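Local coordinates for Non-sulfated chondroitin lyase E66 (Autographa californica nucleopolyhedrovirus, PDB 3VSN), which cleaves non-sulfated chondroitin as a lyase of the viral envelope and is essential for oral infectivity, possibly by digesting the chondroitin sulfate barrier of the host midgut, at residues A[63-68]-A[83-88]; A[467-472]-A[540-545]; A[423-428]-A[595-600]; A[167-172]-A[204-209]; A[488-493]-A[504-509]. One frame throughout, in Å; residues are numbered along the deposited sequence. Where two conformers were deposited one is given.

How the contacts relate
Five contacts sample the two halves of this lyase. Contacts 1 and 4 lie in the N-terminal helical domain, their centres about 24 Å apart. Contacts 2, 3 and 5 belong to the beta-rich half. Contacts 2 and 4 are the most widely separated, at about 69 Å between centres. In the beta-rich half, contact 5 lies about 27 Å from contact 2 and about 30 Å from contact 3, centre to centre, and it shares a seven-stranded sheet with contact 3. Along the chain 423-428/595-600 encloses 467-472/540-545, which in turn encloses 488-493/504-509. All five lie away from the catalytic residues, although contact 4 involves the end of the helix 189-205 that carries Asn191.

Contact 1: A[63-68]-A[83-88]; sequences NTVFDN and HTLIGY
Phe66 inserts its ring against Thr84, Leu85 and Tyr88 of the helix. Val65 CG1 lies against one face and Thr84 CG2 against the other, with Thr84 CG2 3.7 Å from the centroid of the Phe66 ring in a CH-pi contact. Thr84 can offer its methyl because chi1 (-53°) sets CG2 opposite the backbone N and sends OG1 back to Thr80 O within the helix. A branched leucine suits the hollow beside the ring, where Leu85 CD2 meets both Phe66 CZ (3.8 Å) and Val65 CG1 (4.1 Å). One helical turn after Thr84, Tyr88 meets Phe66 rim to rim, CE1 to CE1 at 3.6 Å, the ring planes only 13° apart. Tyr88 OH is satisfied by Arg58 O, while Trp60 touches both rings. Helix 103-119 adds Ile115, Ile116 and Leu109 to this core, so that the short antiparallel pair 60-61/65-66 packs through Phe66, with Trp60 beside it, onto helix 75-93 of the alpha/alpha toroid.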
# COMPACT_ATOMS: atom_id res chain seq x y z
N ASN A 63 -10.22 -25.71 -30.81
CA ASN A 63 -11.31 -26.16 -29.95
C ASN A 63 -11.44 -25.34 -28.66
O ASN A 63 -12.54 -24.90 -28.32
CB ASN A 63 -11.15 -27.65 -29.61
CG ASN A 63 -11.26 -28.55 -30.83
OD1 ASN A 63 -10.35 -29.32 -31.13
ND2 ASN A 63 -12.37 -28.44 -31.55
N THR A 64 -10.32 -25.14 -27.97
CA THR A 64 -10.33 -24.53 -26.65
C THR A 64 -9.66 -23.14 -26.63
O THR A 64 -9.32 -22.63 -25.56
CB THR A 64 -9.65 -25.44 -25.61
OG1 THR A 64 -8.31 -25.74 -26.02
CG2 THR A 64 -10.42 -26.75 -25.44
N VAL A 65 -9.49 -22.56 -27.81
CA VAL A 65 -8.76 -21.29 -28.03
C VAL A 65 -7.25 -21.45 -27.79
O VAL A 65 -6.45 -21.10 -28.66
CB VAL A 65 -9.33 -20.09 -27.22
CG1 VAL A 65 -8.68 -18.79 -27.67
CG2 VAL A 65 -10.84 -20.00 -27.38
N PHE A 66 -6.87 -21.97 -26.63
CA PHE A 66 -5.47 -22.25 -26.31
C PHE A 66 -5.26 -23.68 -25.81
O PHE A 66 -6.18 -24.28 -25.24
CB PHE A 66 -4.95 -21.26 -25.26
CG PHE A 66 -5.06 -19.81 -25.66
CD1 PHE A 66 -4.18 -19.26 -26.59
CD2 PHE A 66 -6.02 -18.99 -25.07
CE1 PHE A 66 -4.27 -17.93 -26.94
CE2 PHE A 66 -6.12 -17.66 -25.43
CZ PHE A 66 -5.25 -17.12 -26.37
N ASP A 67 -4.05 -24.20 -26.01
CA ASP A 67 -3.68 -25.55 -25.56
C ASP A 67 -3.67 -25.69 -24.04
O ASP A 67 -3.42 -24.71 -23.32
CB ASP A 67 -2.30 -25.94 -26.11
CG ASP A 67 -2.36 -26.41 -27.56
OD1 ASP A 67 -3.46 -26.69 -28.06
OD2 ASP A 67 -1.28 -26.50 -28.19
N ASN A 68 -3.94 -26.90 -23.57
CA ASN A 68 -3.89 -27.26 -22.15
C ASN A 68 -4.85 -26.48 -21.24
O ASN A 68 -4.53 -26.18 -20.09
CB ASN A 68 -2.45 -27.21 -21.62
CG ASN A 68 -1.55 -28.23 -22.30
OD1 ASN A 68 -1.84 -29.43 -22.30
ND2 ASN A 68 -0.45 -27.75 -22.88
N HIS A 83 -8.08 -13.75 -20.27
CA HIS A 83 -6.87 -12.96 -19.97
C HIS A 83 -5.78 -13.12 -20.99
O HIS A 83 -5.11 -12.15 -21.34
CB HIS A 83 -6.33 -13.30 -18.58
CG HIS A 83 -7.16 -12.75 -17.45
ND1 HIS A 83 -7.48 -11.45 -17.35
CD2 HIS A 83 -7.70 -13.38 -16.33
CE1 HIS A 83 -8.21 -11.25 -16.24
NE2 HIS A 83 -8.34 -12.43 -15.61
N THR A 84 -5.60 -14.34 -21.48
CA THR A 84 -4.57 -14.63 -22.48
C THR A 84 -4.86 -13.93 -23.82
O THR A 84 -3.94 -13.42 -24.45
CB THR A 84 -4.38 -16.15 -22.65
OG1 THR A 84 -4.14 -16.74 -21.36
CG2 THR A 84 -3.21 -16.47 -23.56
N LEU A 85 -6.13 -13.91 -24.22
CA LEU A 85 -6.55 -13.16 -25.41
C LEU A 85 -6.26 -11.66 -25.28
O LEU A 85 -5.74 -11.05 -26.22
CB LEU A 85 -8.04 -13.38 -25.71
CG LEU A 85 -8.46 -14.68 -26.39
CD1 LEU A 85 -9.98 -14.77 -26.44
CD2 LEU A 85 -7.86 -14.80 -27.78
N ILE A 86 -6.59 -11.09 -24.13
CA ILE A 86 -6.30 -9.68 -23.85
C ILE A 86 -4.79 -9.44 -23.89
O ILE A 86 -4.33 -8.47 -24.50
CB ILE A 86 -6.92 -9.20 -22.52
CG1 ILE A 86 -8.45 -9.21 -22.62
CG2 ILE A 86 -6.42 -7.80 -22.16
CD1 ILE A 86 -9.17 -9.14 -21.29
N GLY A 87 -4.02 -10.34 -23.28
CA GLY A 87 -2.55 -10.26 -23.32
C GLY A 87 -2.00 -10.25 -24.74
O GLY A 87 -1.05 -9.52 -25.04
N TYR A 88 -2.60 -11.06 -25.61
CA TYR A 88 -2.21 -11.10 -27.02
C TYR A 88 -2.61 -9.84 -27.79
O TYR A 88 -1.90 -9.43 -28.71
CB TYR A 88 -2.78 -12.35 -27.71
CG TYR A 88 -1.86 -13.56 -27.69
CD1 TYR A 88 -2.20 -14.71 -26.98
CD2 TYR A 88 -0.65 -13.55 -28.38
CE1 TYR A 88 -1.37 -15.81 -26.96
CE2 TYR A 88 0.20 -14.65 -28.37
CZ TYR A 88 -0.17 -15.78 -27.65
OH TYR A 88 0.66 -16.87 -27.64

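Contact 2: A[467-472]-A[540-545]; sequences LNNTNG and ISFQTM
Phe542 lies across the loop 467-472 where two neighbouring antiparallel strands of the beta-sandwich, 472-480 and 533-540, meet at their ends. Gly472 and Ile540 form a hydrogen-bonded pair there, Ile540 N giving to Gly472 O at 2.9 Å; directly after it Ser541, at the N-cap, starts helix 542-546. The Phe542 side chain turns back over the loop because CG stands between its backbone N and carbonyl carbon (chi1 62°). Its ring is held as a layer: Asn469 CA is over one face, 3.9 Å from the Phe542 centroid in a CH-pi contact, and Gln543 OE1 lies above the centre of the opposite face. The amide of Asn469 is inclined to the ring at 63° and touches it through ND2, 3.5 Å from Phe542 CZ. Asparagine suits both Asn468 and Asn469, whose phi is positive, since it tolerates left-handed backbone angles well. Deeper in, Leu467 and Met545 cross at about a right angle, Leu467 CD1 resting on Met545 SD at 3.7 Å. Both are apolar, which suits a buried junction. Gly472 has no side chain, so the sulfur settles directly on the backbone, with Met545 SD 3.6 Å from Gly472 CA. Thr470 O is pressed against Phe542 CB at 3.4 Å and is buried with no polar partner in the model.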
# COMPACT_ATOMS: atom_id res chain seq x y z
N LEU A 467 4.80 -14.38 30.16
CA LEU A 467 5.77 -14.83 29.16
C LEU A 467 6.47 -16.16 29.46
O LEU A 467 7.35 -16.57 28.71
CB LEU A 467 6.81 -13.74 28.86
CG LEU A 467 6.27 -12.44 28.26
CD1 LEU A 467 7.40 -11.43 28.09
CD2 LEU A 467 5.55 -12.68 26.94
N ASN A 468 6.07 -16.83 30.54
CA ASN A 468 6.67 -18.12 30.91
C ASN A 468 8.20 -18.04 30.95
O ASN A 468 8.91 -18.85 30.34
CB ASN A 468 6.19 -19.23 29.95
CG ASN A 468 6.57 -20.63 30.41
OD1 ASN A 468 6.72 -20.88 31.61
ND2 ASN A 468 6.75 -21.53 29.46
N ASN A 469 8.70 -17.02 31.65
CA ASN A 469 10.14 -16.76 31.83
C ASN A 469 10.95 -16.71 30.53
O ASN A 469 12.12 -17.10 30.50
CB ASN A 469 10.75 -17.76 32.83
CG ASN A 469 10.01 -17.79 34.16
OD1 ASN A 469 9.52 -18.84 34.57
ND2 ASN A 469 9.91 -16.63 34.81
N THR A 470 10.32 -16.22 29.47
CA THR A 470 10.98 -16.05 28.19
C THR A 470 11.19 -14.56 27.92
O THR A 470 10.24 -13.78 27.98
CB THR A 470 10.14 -16.66 27.04
OG1 THR A 470 9.78 -18.01 27.39
CG2 THR A 470 10.92 -16.66 25.72
N ASN A 471 12.43 -14.18 27.63
CA ASN A 471 12.73 -12.79 27.28
C ASN A 471 12.12 -12.43 25.93
O ASN A 471 12.09 -13.25 25.00
CB ASN A 471 14.25 -12.57 27.21
CG ASN A 471 14.92 -12.70 28.57
OD1 ASN A 471 16.02 -13.25 28.66
ND2 ASN A 471 14.28 -12.20 29.61
N GLY A 472 11.64 -11.20 25.82
CA GLY A 472 11.20 -10.67 24.53
C GLY A 472 12.41 -10.22 23.72
O GLY A 472 13.55 -10.30 24.19
N ILE A 540 15.20 -8.12 25.29
CA ILE A 540 14.67 -7.33 26.41
C ILE A 540 14.13 -8.27 27.49
O ILE A 540 13.43 -9.24 27.19
CB ILE A 540 13.59 -6.33 25.93
CG1 ILE A 540 12.52 -7.03 25.08
CG2 ILE A 540 14.25 -5.19 25.15
CD1 ILE A 540 11.31 -6.17 24.74
N SER A 541 14.46 -7.99 28.75
CA SER A 541 14.10 -8.90 29.84
C SER A 541 12.59 -8.98 30.06
O SER A 541 11.89 -7.96 29.97
CB SER A 541 14.80 -8.49 31.14
OG SER A 541 14.25 -7.30 31.66
N PHE A 542 12.09 -10.18 30.35
CA PHE A 542 10.67 -10.33 30.68
C PHE A 542 10.30 -9.51 31.92
O PHE A 542 9.18 -9.00 32.00
CB PHE A 542 10.22 -11.80 30.79
CG PHE A 542 10.91 -12.58 31.88
CD1 PHE A 542 10.44 -12.55 33.20
CD2 PHE A 542 12.01 -13.39 31.59
CE1 PHE A 542 11.07 -13.29 34.20
CE2 PHE A 542 12.64 -14.13 32.59
CZ PHE A 542 12.17 -14.08 33.89
N GLN A 543 11.24 -9.35 32.85
CA GLN A 543 11.01 -8.53 34.05
C GLN A 543 10.66 -7.08 33.72
O GLN A 543 9.73 -6.51 34.30
CB GLN A 543 12.21 -8.57 35.01
CG GLN A 543 12.47 -9.91 35.68
CD GLN A 543 13.41 -10.79 34.88
OE1 GLN A 543 13.56 -10.63 33.67
NE2 GLN A 543 14.05 -11.74 35.57
N THR A 544 11.41 -6.48 32.80
CA THR A 544 11.17 -5.08 32.42
C THR A 544 9.91 -4.95 31.55
O THR A 544 9.23 -3.93 31.60
CB THR A 544 12.38 -4.41 31.72
OG1 THR A 544 12.75 -5.18 30.56
CG2 THR A 544 13.57 -4.29 32.68
N MET A 545 9.62 -5.98 30.76
CA MET A 545 8.37 -6.02 30.00
C MET A 545 7.16 -6.07 30.94
O MET A 545 6.14 -5.45 30.67
CB MET A 545 8.35 -7.19 29.02
CG MET A 545 9.37 -7.07 27.90
SD MET A 545 9.51 -8.59 26.95
CE MET A 545 8.13 -8.42 25.83

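Contact 3: A[423-428]-A[595-600]; sequences DTAGAI and VKENNK
Glu597 reaches across to the loop 423-425 ahead of strand 426-434 and spends both carboxylate oxygens there. OE1 accepts Thr424 N at 2.9 Å in a nearly straight bond (173°) on the syn side, and it also takes the hydroxyl of Thr422. The second oxygen, Glu597 OE2, is modelled only 2.5 Å from Thr424 OG1, a hydrogen bond whose exact length is doubtful. Glutamate is long enough because its chain is fully extended, with CG anti to the backbone N (chi1 177°). A water donates to Glu597 O and is only weakly met by Asp423 N. Thr424 O accepts from Lys330 NZ. Next to these polar links the small alanines suit the close approach: Ala427 CB meets Val595 CG2 at 3.5 Å, and Ala425 CB lies 4.2 Å from Val595 CG1. Strand 426-434 of one seven-stranded sheet thus meets strand 592-597 of another, near the type II' turn Glu597-Lys600 that leads to strand 600-605, with Val584 and Phe588 of strand 584-589 flanking the alanines.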
# COMPACT_ATOMS: atom_id res chain seq x y z
N ASP A 423 11.23 18.97 4.83
CA ASP A 423 11.61 18.71 3.43
C ASP A 423 12.06 17.28 3.17
O ASP A 423 11.57 16.62 2.26
CB ASP A 423 12.73 19.67 3.00
CG ASP A 423 12.21 21.01 2.55
OD1 ASP A 423 10.99 21.24 2.63
OD2 ASP A 423 13.04 21.84 2.10
N THR A 424 13.02 16.81 3.97
CA THR A 424 13.64 15.50 3.74
C THR A 424 13.46 14.53 4.90
O THR A 424 13.85 13.37 4.80
CB THR A 424 15.15 15.63 3.45
OG1 THR A 424 15.84 16.02 4.65
CG2 THR A 424 15.43 16.66 2.35
N ALA A 425 12.86 15.00 5.99
CA ALA A 425 12.76 14.19 7.19
C ALA A 425 11.33 14.12 7.73
O ALA A 425 10.54 15.04 7.53
CB ALA A 425 13.71 14.71 8.26
N GLY A 426 11.02 13.02 8.40
CA GLY A 426 9.71 12.85 9.02
C GLY A 426 9.83 11.99 10.26
O GLY A 426 10.53 10.98 10.26
N ALA A 427 9.16 12.41 11.33
CA ALA A 427 9.14 11.65 12.58
C ALA A 427 7.72 11.21 12.91
O ALA A 427 6.75 11.92 12.63
CB ALA A 427 9.71 12.48 13.72
N ILE A 428 7.60 10.03 13.51
CA ILE A 428 6.31 9.51 13.94
C ILE A 428 6.42 8.97 15.36
O ILE A 428 7.35 8.25 15.70
CB ILE A 428 5.74 8.48 12.93
CG1 ILE A 428 4.36 7.96 13.40
CG2 ILE A 428 6.72 7.34 12.67
CD1 ILE A 428 3.57 7.28 12.30
N VAL A 595 10.05 18.20 14.31
CA VAL A 595 11.19 18.07 13.42
C VAL A 595 11.61 19.45 12.95
O VAL A 595 10.76 20.27 12.59
CB VAL A 595 10.88 17.16 12.20
CG1 VAL A 595 12.07 17.11 11.24
CG2 VAL A 595 10.53 15.75 12.66
N LYS A 596 12.91 19.71 12.97
CA LYS A 596 13.47 20.98 12.49
C LYS A 596 14.48 20.71 11.39
O LYS A 596 15.40 19.90 11.56
CB LYS A 596 14.13 21.75 13.65
CG LYS A 596 14.92 22.98 13.21
CD LYS A 596 15.43 23.77 14.40
CE LYS A 596 16.47 24.80 13.97
NZ LYS A 596 17.81 24.18 13.72
N GLU A 597 14.31 21.40 10.27
CA GLU A 597 15.23 21.27 9.15
C GLU A 597 15.28 22.58 8.38
O GLU A 597 14.24 23.13 7.99
CB GLU A 597 14.81 20.11 8.22
CG GLU A 597 15.69 19.97 6.99
CD GLU A 597 15.28 18.82 6.08
OE1 GLU A 597 14.12 18.37 6.13
OE2 GLU A 597 16.15 18.38 5.30
N ASN A 598 16.50 23.07 8.18
CA ASN A 598 16.74 24.38 7.58
C ASN A 598 16.04 25.46 8.41
O ASN A 598 16.29 25.57 9.61
CB ASN A 598 16.35 24.38 6.10
CG ASN A 598 17.12 23.34 5.30
OD1 ASN A 598 18.31 23.11 5.54
ND2 ASN A 598 16.45 22.71 4.34
N ASN A 599 15.15 26.23 7.78
CA ASN A 599 14.41 27.28 8.48
C ASN A 599 12.94 26.89 8.74
O ASN A 599 12.08 27.77 8.87
CB ASN A 599 14.49 28.59 7.69
CG ASN A 599 13.67 28.55 6.40
OD1 ASN A 599 13.48 27.49 5.80
ND2 ASN A 599 13.18 29.71 5.98
N LYS A 600 12.67 25.60 8.80
CA LYS A 600 11.31 25.10 8.95
C LYS A 600 11.21 24.18 10.16
O LYS A 600 12.09 23.36 10.38
CB LYS A 600 10.88 24.37 7.68
CG LYS A 600 9.43 23.90 7.66
CD LYS A 600 9.16 23.08 6.41
CE LYS A 600 7.70 22.68 6.31
NZ LYS A 600 7.33 21.70 7.37
O HOH W 1 12.68 22.07 5.45

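Contact 4: A[167-172]-A[204-209]; sequences LTRYWL and MLRGYS. Unlike the reference sequence in segment 204-209: Met204 (reference Ile).
The side chains of Arg169 and Arg206 run past each other in opposite directions, their guanidinium planes turned 78° apart; each group takes a carbonyl of the other segment. At the edge of the Arg206 group, near its plane, lies Arg169 O; NH2 of Arg206 donates to it at 3.0 Å, in the carbonyl plane and on a lone pair. The return bond is less regular: Arg169 NH2 meets Leu205 O at 3.1 Å, from above the carbonyl plane and with an N-H...O angle of 138°. Arg169 gets there by bending at chi3 (-72°), whereas Arg206 runs straight from CG to NE. Leu205 O lies in the last turn of its helix, where the carbonyls would probably welcome a positive arginine. Arg206 NH1 is held by Gln203 and Ser202, which should help to fix the group's rotation. Between the charged ends the chains rub as hydrocarbon, Arg169 CG lying 3.9 Å from Arg206 CG and 3.8 Å from Leu205 CB. Toward the interior Thr168 CG2 touches Leu205 CD1 at 3.7 Å, while Thr168 OG1 bonds to Ala164 O in its own helix. Leu205 also packs on Leu31 of helix 29-48, and Thr168 on Phe148 of helix 138-154. Gly207, with positive phi, lets the chain turn away in a Schellman motif, here ending a helix of the alpha/alpha toroid against helix 161-175.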
# COMPACT_ATOMS: atom_id res chain seq x y z
N LEU A 167 -20.09 -8.35 -33.46
CA LEU A 167 -20.15 -9.34 -32.39
C LEU A 167 -20.22 -8.66 -31.03
O LEU A 167 -20.98 -9.09 -30.16
CB LEU A 167 -18.96 -10.29 -32.46
CG LEU A 167 -18.90 -11.28 -33.64
CD1 LEU A 167 -17.60 -12.07 -33.61
CD2 LEU A 167 -20.11 -12.22 -33.64
N THR A 168 -19.44 -7.60 -30.84
CA THR A 168 -19.47 -6.81 -29.61
C THR A 168 -20.85 -6.19 -29.37
O THR A 168 -21.43 -6.36 -28.29
CB THR A 168 -18.35 -5.74 -29.59
OG1 THR A 168 -17.08 -6.38 -29.63
CG2 THR A 168 -18.44 -4.87 -28.34
N ARG A 169 -21.39 -5.50 -30.37
CA ARG A 169 -22.72 -4.89 -30.28
C ARG A 169 -23.78 -5.92 -29.91
O ARG A 169 -24.60 -5.68 -29.02
CB ARG A 169 -23.10 -4.18 -31.58
CG ARG A 169 -22.42 -2.83 -31.79
CD ARG A 169 -22.99 -2.09 -32.99
NE ARG A 169 -22.58 -2.71 -34.25
CZ ARG A 169 -21.55 -2.31 -35.00
NH1 ARG A 169 -21.27 -2.95 -36.11
NH2 ARG A 169 -20.82 -1.25 -34.64
N TYR A 170 -23.75 -7.08 -30.57
CA TYR A 170 -24.76 -8.10 -30.29
C TYR A 170 -24.58 -8.79 -28.94
O TYR A 170 -25.51 -8.83 -28.14
CB TYR A 170 -24.84 -9.15 -31.40
CG TYR A 170 -25.98 -10.12 -31.15
CD1 TYR A 170 -25.75 -11.34 -30.51
CD2 TYR A 170 -27.29 -9.79 -31.50
CE1 TYR A 170 -26.80 -12.21 -30.25
CE2 TYR A 170 -28.34 -10.65 -31.25
CZ TYR A 170 -28.09 -11.86 -30.62
OH TYR A 170 -29.13 -12.71 -30.38
N TRP A 171 -23.40 -9.34 -28.70
CA TRP A 171 -23.19 -10.18 -27.52
C TRP A 171 -23.13 -9.42 -26.22
O TRP A 171 -23.59 -9.93 -25.19
CB TRP A 171 -22.00 -11.12 -27.71
CG TRP A 171 -22.33 -12.21 -28.69
CD1 TRP A 171 -21.93 -12.31 -30.02
CD2 TRP A 171 -23.20 -13.37 -28.47
NE1 TRP A 171 -22.46 -13.43 -30.61
CE2 TRP A 171 -23.23 -14.11 -29.73
CE3 TRP A 171 -23.93 -13.85 -27.38
CZ2 TRP A 171 -23.96 -15.28 -29.88
CZ3 TRP A 171 -24.66 -15.04 -27.54
CH2 TRP A 171 -24.68 -15.73 -28.76
N LEU A 172 -22.60 -8.21 -26.26
CA LEU A 172 -22.61 -7.36 -25.06
C LEU A 172 -24.00 -6.78 -24.85
O LEU A 172 -24.40 -6.54 -23.72
CB LEU A 172 -21.53 -6.28 -25.11
CG LEU A 172 -20.07 -6.75 -25.13
CD1 LEU A 172 -19.13 -5.61 -24.77
CD2 LEU A 172 -19.83 -7.94 -24.19
N MET A 204 -21.05 3.29 -27.77
CA MET A 204 -20.42 4.12 -28.79
C MET A 204 -20.44 3.43 -30.16
O MET A 204 -20.67 4.08 -31.18
CB MET A 204 -18.98 4.47 -28.40
CG MET A 204 -18.88 5.35 -27.16
SD MET A 204 -17.16 5.58 -26.66
CE MET A 204 -16.65 6.84 -27.83
N LEU A 205 -20.23 2.11 -30.16
CA LEU A 205 -20.32 1.31 -31.38
C LEU A 205 -21.73 1.32 -31.98
O LEU A 205 -21.89 1.22 -33.20
CB LEU A 205 -19.88 -0.14 -31.12
CG LEU A 205 -18.39 -0.42 -30.92
CD1 LEU A 205 -18.21 -1.87 -30.52
CD2 LEU A 205 -17.58 -0.11 -32.18
N ARG A 206 -22.74 1.43 -31.11
CA ARG A 206 -24.14 1.53 -31.53
C ARG A 206 -24.51 2.93 -32.02
O ARG A 206 -25.62 3.16 -32.50
CB ARG A 206 -25.08 1.09 -30.40
CG ARG A 206 -24.95 -0.38 -30.03
CD ARG A 206 -25.92 -0.79 -28.93
NE ARG A 206 -25.56 -2.11 -28.42
CZ ARG A 206 -24.83 -2.32 -27.32
NH1 ARG A 206 -24.42 -1.30 -26.58
NH2 ARG A 206 -24.53 -3.56 -26.96
N GLY A 207 -23.58 3.88 -31.87
CA GLY A 207 -23.79 5.23 -32.38
C GLY A 207 -24.24 6.29 -31.39
O GLY A 207 -24.45 7.44 -31.76
N TYR A 208 -24.39 5.90 -30.12
CA TYR A 208 -24.70 6.87 -29.06
C TYR A 208 -23.50 7.76 -28.74
O TYR A 208 -22.37 7.29 -28.71
CB TYR A 208 -25.15 6.15 -27.78
CG TYR A 208 -26.45 5.39 -27.89
CD1 TYR A 208 -27.68 6.05 -27.83
CD2 TYR A 208 -26.45 4.00 -28.03
CE1 TYR A 208 -28.88 5.34 -27.92
CE2 TYR A 208 -27.64 3.29 -28.12
CZ TYR A 208 -28.85 3.96 -28.06
OH TYR A 208 -30.03 3.25 -28.15
N SER A 209 -23.76 9.05 -28.51
CA SER A 209 -22.70 9.97 -28.10
C SER A 209 -22.39 9.77 -26.62
O SER A 209 -23.23 9.28 -25.87
CB SER A 209 -23.08 11.42 -28.39
OG SER A 209 -24.02 11.91 -27.44

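Contact 5: A[488-493]-A[504-509]; sequences LSFEAQ and TTFNGV
Gln493 grips the backbone of Thr505 with both ends of its amide, and this is the tight part of the contact. Gln493 OE1 accepts Thr505 N at 2.8 Å on a lone pair, and NE2 gives to Thr505 O at 2.8 Å in an almost straight bond (177°). NE2 also donates to Leu488 O at 3.0 Å, so three protein bonds, with a water at OE1, should hold the amide plane; glutamine suits because it carries donor and acceptor together, as a peptide does. Beside it Phe490 enters with its ring edge toward Phe506, CE1 3.8 Å from Phe506 CB, and Thr504 CG2 comes obliquely within 3.4 Å of Phe490 CD1. A chi1 of -60° brings that threonine methyl up to the ring and turns OG1 toward Ser501 O. The looser side is bridged by water. One molecule donates to Phe490 O and Thr504 OG1, and another links Gln493 OE1 to Thr505 OG1. Ser489 caps the helix start by taking Ala492 N, and Glu534 takes Phe490 N and Glu491 N. Helix 490-496 packs beside strand 504-506, at the edge of the seven-stranded sheet, and both rest on the four-stranded sheet, Phe490 on Leu477 and Val536, Thr504 on Val536.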
# COMPACT_ATOMS: atom_id res chain seq x y z
N LEU A 488 27.28 -12.19 3.62
CA LEU A 488 27.52 -13.38 4.45
C LEU A 488 26.42 -13.49 5.50
O LEU A 488 25.66 -12.54 5.71
CB LEU A 488 28.90 -13.33 5.12
CG LEU A 488 30.16 -13.31 4.24
CD1 LEU A 488 31.40 -13.26 5.13
CD2 LEU A 488 30.23 -14.50 3.30
N SER A 489 26.32 -14.64 6.17
CA SER A 489 25.34 -14.81 7.23
C SER A 489 25.58 -13.75 8.31
O SER A 489 26.69 -13.22 8.43
CB SER A 489 25.39 -16.21 7.84
OG SER A 489 26.51 -16.34 8.70
N PHE A 490 24.54 -13.45 9.09
CA PHE A 490 24.68 -12.47 10.16
C PHE A 490 25.75 -12.89 11.17
O PHE A 490 26.52 -12.06 11.64
CB PHE A 490 23.33 -12.22 10.86
CG PHE A 490 22.29 -11.57 9.98
CD1 PHE A 490 22.63 -10.89 8.82
CD2 PHE A 490 20.95 -11.62 10.35
CE1 PHE A 490 21.66 -10.30 8.02
CE2 PHE A 490 19.97 -11.03 9.57
CZ PHE A 490 20.33 -10.36 8.40
N GLU A 491 25.81 -14.19 11.48
CA GLU A 491 26.82 -14.67 12.42
C GLU A 491 28.24 -14.54 11.86
O GLU A 491 29.15 -14.12 12.58
CB GLU A 491 26.53 -16.10 12.87
CG GLU A 491 27.26 -16.48 14.15
CD GLU A 491 26.52 -17.52 14.99
OE1 GLU A 491 26.26 -18.62 14.47
OE2 GLU A 491 26.21 -17.23 16.17
N ALA A 492 28.43 -14.87 10.58
CA ALA A 492 29.73 -14.72 9.93
C ALA A 492 30.16 -13.25 9.87
O ALA A 492 31.33 -12.94 10.11
CB ALA A 492 29.71 -15.33 8.53
N GLN A 493 29.22 -12.36 9.57
CA GLN A 493 29.49 -10.91 9.57
C GLN A 493 29.92 -10.44 10.96
O GLN A 493 30.88 -9.69 11.09
CB GLN A 493 28.26 -10.12 9.12
CG GLN A 493 27.96 -10.20 7.63
CD GLN A 493 26.88 -9.22 7.21
OE1 GLN A 493 26.98 -8.02 7.48
NE2 GLN A 493 25.83 -9.72 6.56
N THR A 504 26.07 -4.76 10.51
CA THR A 504 25.58 -5.94 9.78
C THR A 504 24.74 -5.49 8.59
O THR A 504 23.94 -4.57 8.71
CB THR A 504 24.79 -6.89 10.70
OG1 THR A 504 25.65 -7.34 11.75
CG2 THR A 504 24.29 -8.12 9.93
N THR A 505 24.94 -6.14 7.45
CA THR A 505 24.31 -5.74 6.19
C THR A 505 23.40 -6.84 5.64
O THR A 505 23.76 -8.02 5.64
CB THR A 505 25.39 -5.40 5.13
OG1 THR A 505 26.29 -4.42 5.67
CG2 THR A 505 24.76 -4.85 3.85
N PHE A 506 22.22 -6.44 5.17
CA PHE A 506 21.41 -7.32 4.33
C PHE A 506 20.64 -6.53 3.28
O PHE A 506 19.99 -5.52 3.60
CB PHE A 506 20.43 -8.18 5.15
CG PHE A 506 19.63 -9.13 4.30
CD1 PHE A 506 20.24 -10.21 3.68
CD2 PHE A 506 18.27 -8.92 4.10
CE1 PHE A 506 19.52 -11.07 2.87
CE2 PHE A 506 17.54 -9.79 3.29
CZ PHE A 506 18.17 -10.86 2.68
N ASN A 507 20.73 -6.98 2.03
CA ASN A 507 19.90 -6.46 0.94
C ASN A 507 19.94 -4.93 0.84
O ASN A 507 18.90 -4.27 0.73
CB ASN A 507 18.46 -6.98 1.10
CG ASN A 507 17.65 -6.88 -0.18
OD1 ASN A 507 18.20 -6.77 -1.27
ND2 ASN A 507 16.33 -6.94 -0.05
N GLY A 508 21.15 -4.37 0.89
CA GLY A 508 21.37 -2.93 0.75
C GLY A 508 21.00 -2.07 1.95
O GLY A 508 20.88 -0.85 1.82
N VAL A 509 20.82 -2.70 3.11
CA VAL A 509 20.50 -1.99 4.34
C VAL A 509 21.47 -2.43 5.44
O VAL A 509 21.79 -3.62 5.56
CB VAL A 509 19.04 -2.24 4.78
CG1 VAL A 509 18.73 -1.54 6.09
CG2 VAL A 509 18.07 -1.77 3.70
O HOH W 2 25.44 -9.81 12.80
O HOH W 3 28.65 -5.94 6.92